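Local structure of GH26C (Muricauda sp. MAR_2010_75, 6Q78) at residues N264-F269 and V291-M296; V155-F160 and I221-H226. The protein probably hydrolyses internal beta-1,4-mannosidic bonds of mannans, as an endo-acting mannanase of glycoside hydrolase family 26. One frame throughout, in Å; residues are numbered along the deposited sequence.

Contact 1: N264-F269 and V291-M296; sequences NMLFAF and VDIMGM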
loop_
_atom_site.group_PDB
_atom_site.type_symbol
_atom_site.label_atom_id
_atom_site.label_comp_id
_atom_site.label_asym_id
_atom_site.label_seq_id
_atom_site.Cartn_x
_atom_site.Cartn_y
_atom_site.Cartn_z
ATOM N N ASN A 264 -14.648 4.994 5.480
ATOM C CA ASN A 264 -14.080 3.650 5.428
ATOM C C ASN A 264 -12.658 3.666 4.858
ATOM O O ASN A 264 -12.286 2.840 4.028
ATOM C CB ASN A 264 -15.002 2.672 4.675
ATOM C CG ASN A 264 -15.356 3.109 3.242
ATOM O OD1 ASN A 264 -15.677 4.265 2.974
ATOM N ND2 ASN A 264 -15.362 2.148 2.335
ATOM N N MET A 265 -11.843 4.618 5.311
ATOM C CA MET A 265 -10.479 4.807 4.813
ATOM C C MET A 265 -9.513 5.021 5.972
ATOM O O MET A 265 -9.770 5.830 6.875
ATOM C CB MET A 265 -10.437 6.047 3.907
ATOM C CG MET A 265 -9.287 6.125 2.948
ATOM S SD MET A 265 -9.652 7.454 1.749
ATOM C CE MET A 265 -10.129 6.560 0.281
ATOM N N LEU A 266 -8.393 4.309 5.931
ATOM C CA LEU A 266 -7.191 4.625 6.699
ATOM C C LEU A 266 -6.191 5.212 5.707
ATOM O O LEU A 266 -6.256 4.939 4.501
ATOM C CB LEU A 266 -6.594 3.345 7.282
ATOM C CG LEU A 266 -7.458 2.528 8.258
ATOM C CD1 LEU A 266 -6.657 1.337 8.808
ATOM C CD2 LEU A 266 -7.883 3.412 9.449
ATOM N N PHE A 267 -5.283 6.055 6.204
ATOM C CA PHE A 267 -4.349 6.792 5.352
ATOM C C PHE A 267 -2.912 6.364 5.613
ATOM O O PHE A 267 -2.458 6.373 6.768
ATOM C CB PHE A 267 -4.493 8.305 5.602
ATOM C CG PHE A 267 -5.850 8.823 5.253
ATOM C CD1 PHE A 267 -6.141 9.224 3.953
ATOM C CD2 PHE A 267 -6.854 8.859 6.201
ATOM C CE1 PHE A 267 -7.429 9.669 3.597
ATOM C CE2 PHE A 267 -8.128 9.309 5.869
ATOM C CZ PHE A 267 -8.396 9.716 4.562
ATOM N N ALA A 268 -2.194 6.019 4.538
ATOM C CA ALA A 268 -0.832 5.495 4.617
ATOM C C ALA A 268 0.143 6.419 3.894
ATOM O O ALA A 268 -0.063 6.757 2.732
ATOM C CB ALA A 268 -0.783 4.095 3.967
ATOM N N PHE A 269 1.227 6.769 4.584
ATOM C CA PHE A 269 2.302 7.627 4.105
ATOM C C PHE A 269 3.496 6.732 3.804
ATOM O O PHE A 269 3.933 5.978 4.683
ATOM C CB PHE A 269 2.668 8.568 5.273
ATOM C CG PHE A 269 3.903 9.427 5.065
ATOM C CD1 PHE A 269 3.826 10.607 4.314
ATOM C CD2 PHE A 269 5.100 9.115 5.707
ATOM C CE1 PHE A 269 4.953 11.439 4.167
ATOM C CE2 PHE A 269 6.228 9.946 5.558
ATOM C CZ PHE A 269 6.154 11.096 4.780
ATOM N N VAL A 291 -2.069 10.884 9.229
ATOM C CA VAL A 291 -1.476 9.615 8.809
ATOM C C VAL A 291 -1.864 8.551 9.829
ATOM O O VAL A 291 -1.716 8.775 11.037
ATOM C CB VAL A 291 0.056 9.721 8.719
ATOM C CG1 VAL A 291 0.647 8.340 8.486
ATOM C CG2 VAL A 291 0.469 10.686 7.606
ATOM N N ASP A 292 -2.324 7.390 9.332
ATOM C CA ASP A 292 -2.603 6.217 10.174
ATOM C C ASP A 292 -1.502 5.165 10.096
ATOM O O ASP A 292 -1.185 4.504 11.098
ATOM C CB ASP A 292 -3.883 5.537 9.708
ATOM C CG ASP A 292 -5.137 6.366 9.985
ATOM O OD1 ASP A 292 -5.364 6.727 11.187
ATOM O OD2 ASP A 292 -5.892 6.637 9.015
ATOM N N ILE A 293 -0.970 4.954 8.889
ATOM C CA ILE A 293 0.038 3.932 8.621
ATOM C C ILE A 293 1.308 4.629 8.155
ATOM O O ILE A 293 1.272 5.413 7.200
ATOM C CB ILE A 293 -0.456 2.906 7.591
ATOM C CG1 ILE A 293 -1.578 2.071 8.238
ATOM C CG2 ILE A 293 0.746 2.038 7.116
ATOM C CD1 ILE A 293 -2.694 1.615 7.307
ATOM N N MET A 294 2.404 4.363 8.842
ATOM C CA MET A 294 3.726 4.844 8.448
ATOM C C MET A 294 4.379 3.718 7.674
ATOM O O MET A 294 4.697 2.661 8.240
ATOM C CB MET A 294 4.565 5.191 9.679
ATOM C CG MET A 294 4.174 6.505 10.279
ATOM S SD MET A 294 5.032 6.783 11.826
ATOM C CE MET A 294 5.025 8.590 11.784
ATOM N N GLY A 295 4.574 3.934 6.377
ATOM C CA GLY A 295 5.153 2.927 5.519
ATOM C C GLY A 295 6.455 3.376 4.866
ATOM O O GLY A 295 6.939 4.501 5.040
ATOM N N MET A 296 7.048 2.434 4.145
ATOM C CA MET A 296 8.116 2.730 3.197
ATOM C C MET A 296 8.099 1.635 2.142
ATOM O O MET A 296 7.655 0.508 2.405
ATOM C CB MET A 296 9.507 2.786 3.849
ATOM C CG MET A 296 9.932 1.406 4.369
ATOM S SD MET A 296 11.617 1.414 5.026
ATOM C CE MET A 296 12.573 1.916 3.552
HETATM O O HOH W 1 -8.637 7.054 9.722
#

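Contact 2: V155-F160 and I221-H226; sequences VFCWHF and IFRPFH. With TRS (2-amino-2-hydroxymethyl-propane-1,3-diol), chain C.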
loop_
_atom_site.group_PDB
_atom_site.type_symbol
_atom_site.label_atom_id
_atom_site.label_comp_id
_atom_site.label_asym_id
_atom_site.label_seq_id
_atom_site.Cartn_x
_atom_site.Cartn_y
_atom_site.Cartn_z
ATOM N N VAL A 155 -5.439 -2.597 0.316
ATOM C CA VAL A 155 -4.650 -1.370 0.236
ATOM C C VAL A 155 -4.744 -0.842 -1.194
ATOM O O VAL A 155 -4.609 -1.619 -2.146
ATOM C CB VAL A 155 -3.184 -1.630 0.635
ATOM C CG1 VAL A 155 -2.424 -0.289 0.687
ATOM C CG2 VAL A 155 -3.100 -2.354 1.953
ATOM N N PHE A 156 -4.978 0.469 -1.352
ATOM C CA PHE A 156 -4.934 1.128 -2.661
ATOM C C PHE A 156 -3.824 2.157 -2.731
ATOM O O PHE A 156 -3.742 3.040 -1.861
ATOM C CB PHE A 156 -6.220 1.911 -2.943
ATOM C CG PHE A 156 -7.348 1.094 -3.516
ATOM C CD1 PHE A 156 -8.051 0.181 -2.708
ATOM C CD2 PHE A 156 -7.693 1.220 -4.851
ATOM C CE1 PHE A 156 -9.119 -0.572 -3.230
ATOM C CE2 PHE A 156 -8.789 0.491 -5.370
ATOM C CZ PHE A 156 -9.497 -0.395 -4.549
ATOM N N CYS A 157 -3.006 2.066 -3.779
ATOM C CA CYS A 157 -2.125 3.154 -4.184
ATOM C C CYS A 157 -2.818 3.887 -5.332
ATOM O O CYS A 157 -3.960 3.571 -5.696
ATOM C CB CYS A 157 -0.725 2.635 -4.547
ATOM S SG CYS A 157 -0.717 1.511 -5.989
ATOM N N TRP A 158 -2.157 4.911 -5.886
ATOM C CA TRP A 158 -2.779 5.734 -6.925
ATOM C C TRP A 158 -1.704 6.213 -7.891
ATOM O O TRP A 158 -1.034 7.230 -7.637
ATOM C CB TRP A 158 -3.487 6.904 -6.272
ATOM C CG TRP A 158 -4.294 7.723 -7.236
ATOM C CD1 TRP A 158 -4.689 7.369 -8.511
ATOM C CD2 TRP A 158 -4.880 9.002 -6.983
ATOM N NE1 TRP A 158 -5.462 8.380 -9.078
ATOM C CE2 TRP A 158 -5.597 9.386 -8.148
ATOM C CE3 TRP A 158 -4.845 9.873 -5.899
ATOM C CZ2 TRP A 158 -6.295 10.582 -8.223
ATOM C CZ3 TRP A 158 -5.522 11.089 -5.996
ATOM C CH2 TRP A 158 -6.230 11.422 -7.138
ATOM N N HIS A 159 -1.565 5.504 -9.023
ATOM C CA HIS A 159 -0.694 5.989 -10.090
ATOM C C HIS A 159 -1.513 6.991 -10.897
ATOM O O HIS A 159 -2.155 6.675 -11.915
ATOM C CB HIS A 159 -0.138 4.843 -10.922
ATOM C CG HIS A 159 0.947 4.078 -10.230
ATOM N ND1 HIS A 159 0.679 3.051 -9.345
ATOM C CD2 HIS A 159 2.301 4.168 -10.310
ATOM C CE1 HIS A 159 1.824 2.562 -8.888
ATOM N NE2 HIS A 159 2.822 3.234 -9.441
ATOM N N PHE A 160 -1.516 8.227 -10.379
ATOM C CA PHE A 160 -2.367 9.325 -10.846
ATOM C C PHE A 160 -1.690 10.028 -12.018
ATOM O O PHE A 160 -0.628 10.626 -11.867
ATOM C CB PHE A 160 -2.570 10.238 -9.631
ATOM C CG PHE A 160 -3.399 11.503 -9.872
ATOM C CD1 PHE A 160 -4.326 11.585 -10.891
ATOM C CD2 PHE A 160 -3.262 12.579 -9.004
ATOM C CE1 PHE A 160 -5.087 12.756 -11.058
ATOM C CE2 PHE A 160 -3.977 13.745 -9.195
ATOM C CZ PHE A 160 -4.883 13.839 -10.223
ATOM N N ILE A 221 -7.152 0.894 2.942
ATOM C CA ILE A 221 -5.987 1.726 3.248
ATOM C C ILE A 221 -5.614 2.469 1.978
ATOM O O ILE A 221 -5.371 1.853 0.942
ATOM C CB ILE A 221 -4.823 0.856 3.732
ATOM C CG1 ILE A 221 -5.212 0.092 5.018
ATOM C CG2 ILE A 221 -3.561 1.717 3.888
ATOM C CD1 ILE A 221 -4.245 -0.965 5.395
ATOM N N PHE A 222 -5.630 3.791 2.036
ATOM C CA PHE A 222 -5.332 4.636 0.887
ATOM C C PHE A 222 -3.923 5.213 1.071
ATOM O O PHE A 222 -3.620 5.853 2.108
ATOM C CB PHE A 222 -6.390 5.743 0.819
ATOM C CG PHE A 222 -6.201 6.738 -0.315
ATOM C CD1 PHE A 222 -6.370 8.105 -0.078
ATOM C CD2 PHE A 222 -5.969 6.319 -1.612
ATOM C CE1 PHE A 222 -6.288 9.028 -1.121
ATOM C CE2 PHE A 222 -5.837 7.261 -2.653
ATOM C CZ PHE A 222 -6.033 8.592 -2.382
ATOM N N ARG A 223 -3.045 4.933 0.089
ATOM C CA ARG A 223 -1.611 5.261 0.142
ATOM C C ARG A 223 -1.248 6.145 -1.040
ATOM O O ARG A 223 -0.669 5.653 -2.013
ATOM C CB ARG A 223 -0.789 3.962 0.125
ATOM C CG ARG A 223 0.707 4.147 0.345
ATOM C CD ARG A 223 1.377 2.787 0.510
ATOM N NE ARG A 223 1.361 2.007 -0.729
ATOM C CZ ARG A 223 2.360 1.971 -1.615
ATOM N NH1 ARG A 223 3.476 2.679 -1.447
ATOM N NH2 ARG A 223 2.261 1.192 -2.678
ATOM N N PRO A 224 -1.580 7.440 -1.009
ATOM C CA PRO A 224 -1.392 8.301 -2.185
ATOM C C PRO A 224 -0.007 8.942 -2.204
ATOM O O PRO A 224 0.675 9.056 -1.172
ATOM C CB PRO A 224 -2.431 9.407 -1.966
ATOM C CG PRO A 224 -2.460 9.539 -0.439
ATOM C CD PRO A 224 -2.334 8.096 0.078
ATOM N N PHE A 225 0.393 9.369 -3.414
ATOM C CA PHE A 225 1.610 10.195 -3.577
ATOM C C PHE A 225 2.817 9.519 -2.939
ATOM O O PHE A 225 3.636 10.129 -2.246
ATOM C CB PHE A 225 1.378 11.647 -3.090
ATOM C CG PHE A 225 0.145 12.263 -3.707
ATOM C CD1 PHE A 225 0.124 12.490 -5.079
ATOM C CD2 PHE A 225 -0.983 12.564 -2.949
ATOM C CE1 PHE A 225 -1.009 13.005 -5.690
ATOM C CE2 PHE A 225 -2.120 13.090 -3.540
ATOM C CZ PHE A 225 -2.118 13.323 -4.920
ATOM N N HIS A 226 2.938 8.225 -3.232
ATOM C CA HIS A 226 3.998 7.418 -2.633
ATOM C C HIS A 226 5.349 7.613 -3.336
ATOM O O HIS A 226 5.452 8.098 -4.474
ATOM C CB HIS A 226 3.599 5.927 -2.675
ATOM C CG HIS A 226 3.473 5.366 -4.064
ATOM N ND1 HIS A 226 2.627 5.915 -5.014
ATOM C CD2 HIS A 226 4.066 4.296 -4.660
ATOM C CE1 HIS A 226 2.716 5.220 -6.128
ATOM N NE2 HIS A 226 3.570 4.223 -5.944
HETATM C C TRS C . 6.193 0.931 -8.316
HETATM C C1 TRS C . 4.749 0.697 -7.921
HETATM C C2 TRS C . 6.283 2.317 -8.950
HETATM C C3 TRS C . 6.622 -0.198 -9.274
HETATM N N TRS C . 7.038 0.867 -7.116
HETATM O O1 TRS C . 4.351 1.685 -6.973
HETATM O O2 TRS C . 5.455 2.380 -10.114
HETATM O O3 TRS C . 7.990 -0.115 -9.627
HETATM O O HOH W 2 -0.131 6.253 -4.590
HETATM O O HOH W 3 -1.017 9.317 -5.803
#

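Contact 1: N264-F269 and V291-M296
The carboxylate of Asp292 lies against the start of strand 265-269, its OD2 packed on CB and CD2 of Leu266 and, nearly in the plane of the Phe267 ring, 3.7 Å from ring atom CD2. OD2 thus meets the weakly positive rim of the phenyl group, not its pi cloud, and the carboxylate is turned only 28° out of the ring plane. With CG anti to its own carbonyl carbon (chi1 -69°), Asp292 can lead OD2 back to Phe267 N, which gives it a hydrogen bond of 2.9 Å on the anti lone pair. A water shared with Met265 O donates to OD2 as well, and OD1 takes Val58 N. A short acid suits this loop position just before strand 293-298, because its carboxylate can reach Phe267 N, which the backbone there does not serve across this contact. Replacing Asp292 by alanine would remove the carboxylate and is likely to leave Phe267 N and Val58 N without their acceptor and the water held by Met265 O with one bond fewer.

Phe267 O is gripped twice: by Asp292 N at 2.8 Å in the carbonyl plane, and by Ile293 N at 3.0 Å, tilted 23° from it. Beyond, regular parallel pairing takes over, Phe269 N bonding Ile293 O and Gly295 N bonding Phe269 O at 2.7 Å. On one side of the sheet Ala268 CB meets Ile293 CB at 3.8 Å; the small alanine leaves room for Ile221 and Arg223 of the neighbouring strand. On the other, Phe269 CB rests 3.8 Å from Val291 CG1, while Met294 packs against helix 306-327 (Val320, Leu323). Strands 265-269 and 293-298 with helix 278-281 form one beta-alpha-beta unit of the TIM barrel. The buried carboxylate, supplied with N-H and water donors, is likely to remain charged, standing in for a strand carbonyl just before the regular backbone pairing begins.

Contact 2: V155-F160 and I221-H226
His226 turns its edge to the face of His159, an offset edge-to-face pair with planes at 82° and ring centroids 5.0 Å apart, in which CE1 of His226 stands over the rim of the other imidazole. The Tris oxygens lie near the ring planes, where each imidazole offers a nitrogen to a hydroxyl: His159 NE2 shares a hydrogen bond with TRS O2 at 2.8 Å, and His226 NE2 donates to TRS O1, also at 2.8 Å. Asp116 holds His159 ND1 and so fixes that ring's rotation; His226 gets its place from a CG lying between its backbone N and carbonyl carbon (chi1 65°).

Farther from the ligand, under helix 193-208 (Tyr196, Ile203), Phe160 CB covers one face of the Trp158 indole, and Phe225 approaches it obliquely. Trp158 CE3 lies at the edge of the Phe222 ring, 3.9 Å from CZ, while Pro224 CD sits over the centre of one face of that phenyl. Phe160 and Phe225 run side by side, CD2 of Phe160 being 4.0 Å from CE1 of Phe225.

The histidines stand just past the C-terminal ends of two adjacent parallel strands of the (beta/alpha)8 barrel, the end where glycoside hydrolases of this fold keep their active site; Glu227, Glu335 and Tyr170 also bond the Tris, which probably came from the crystallisation liquor. Within the sheet, Phe156 N binds Ile221 O at 2.7 Å and Arg223 N binds Phe156 O at 2.8 Å. Branched Val155 and Ile221 fill the barrel interior, CG2 of the first 3.9 Å from CD1 of the second. Nearer the C-terminal end, on the same face, the long, bent chain of Arg223 carries its charge past Cys157 CB to salt bridges with Glu335 and Asp297. Past the paired strands water takes over the joining: one accepts from Trp158 N and donates to Arg223 O, another links Trp158 O to Phe225 N.

How the contacts relate
Both contacts are buried and join neighbouring parallel strands of one barrel sheet, in which strands 220-223 and 265-269 are themselves adjacent: Leu266 O and Ala268 N probably bond the N and O of Phe222. Ile221 and Ile293 also meet inside the barrel, as Met265 and Phe222 do on its outer side. The chemistry follows position along the strands. Contact 1 includes the loop leading into strand 293-298, where a side-chain carboxylate and one water extend the pairing. Contact 2 runs out beyond the C-terminal strand ends, so aromatic rings, bridging waters and ligand-facing histidines replace regular backbone bonds; only there is a bound molecule reached.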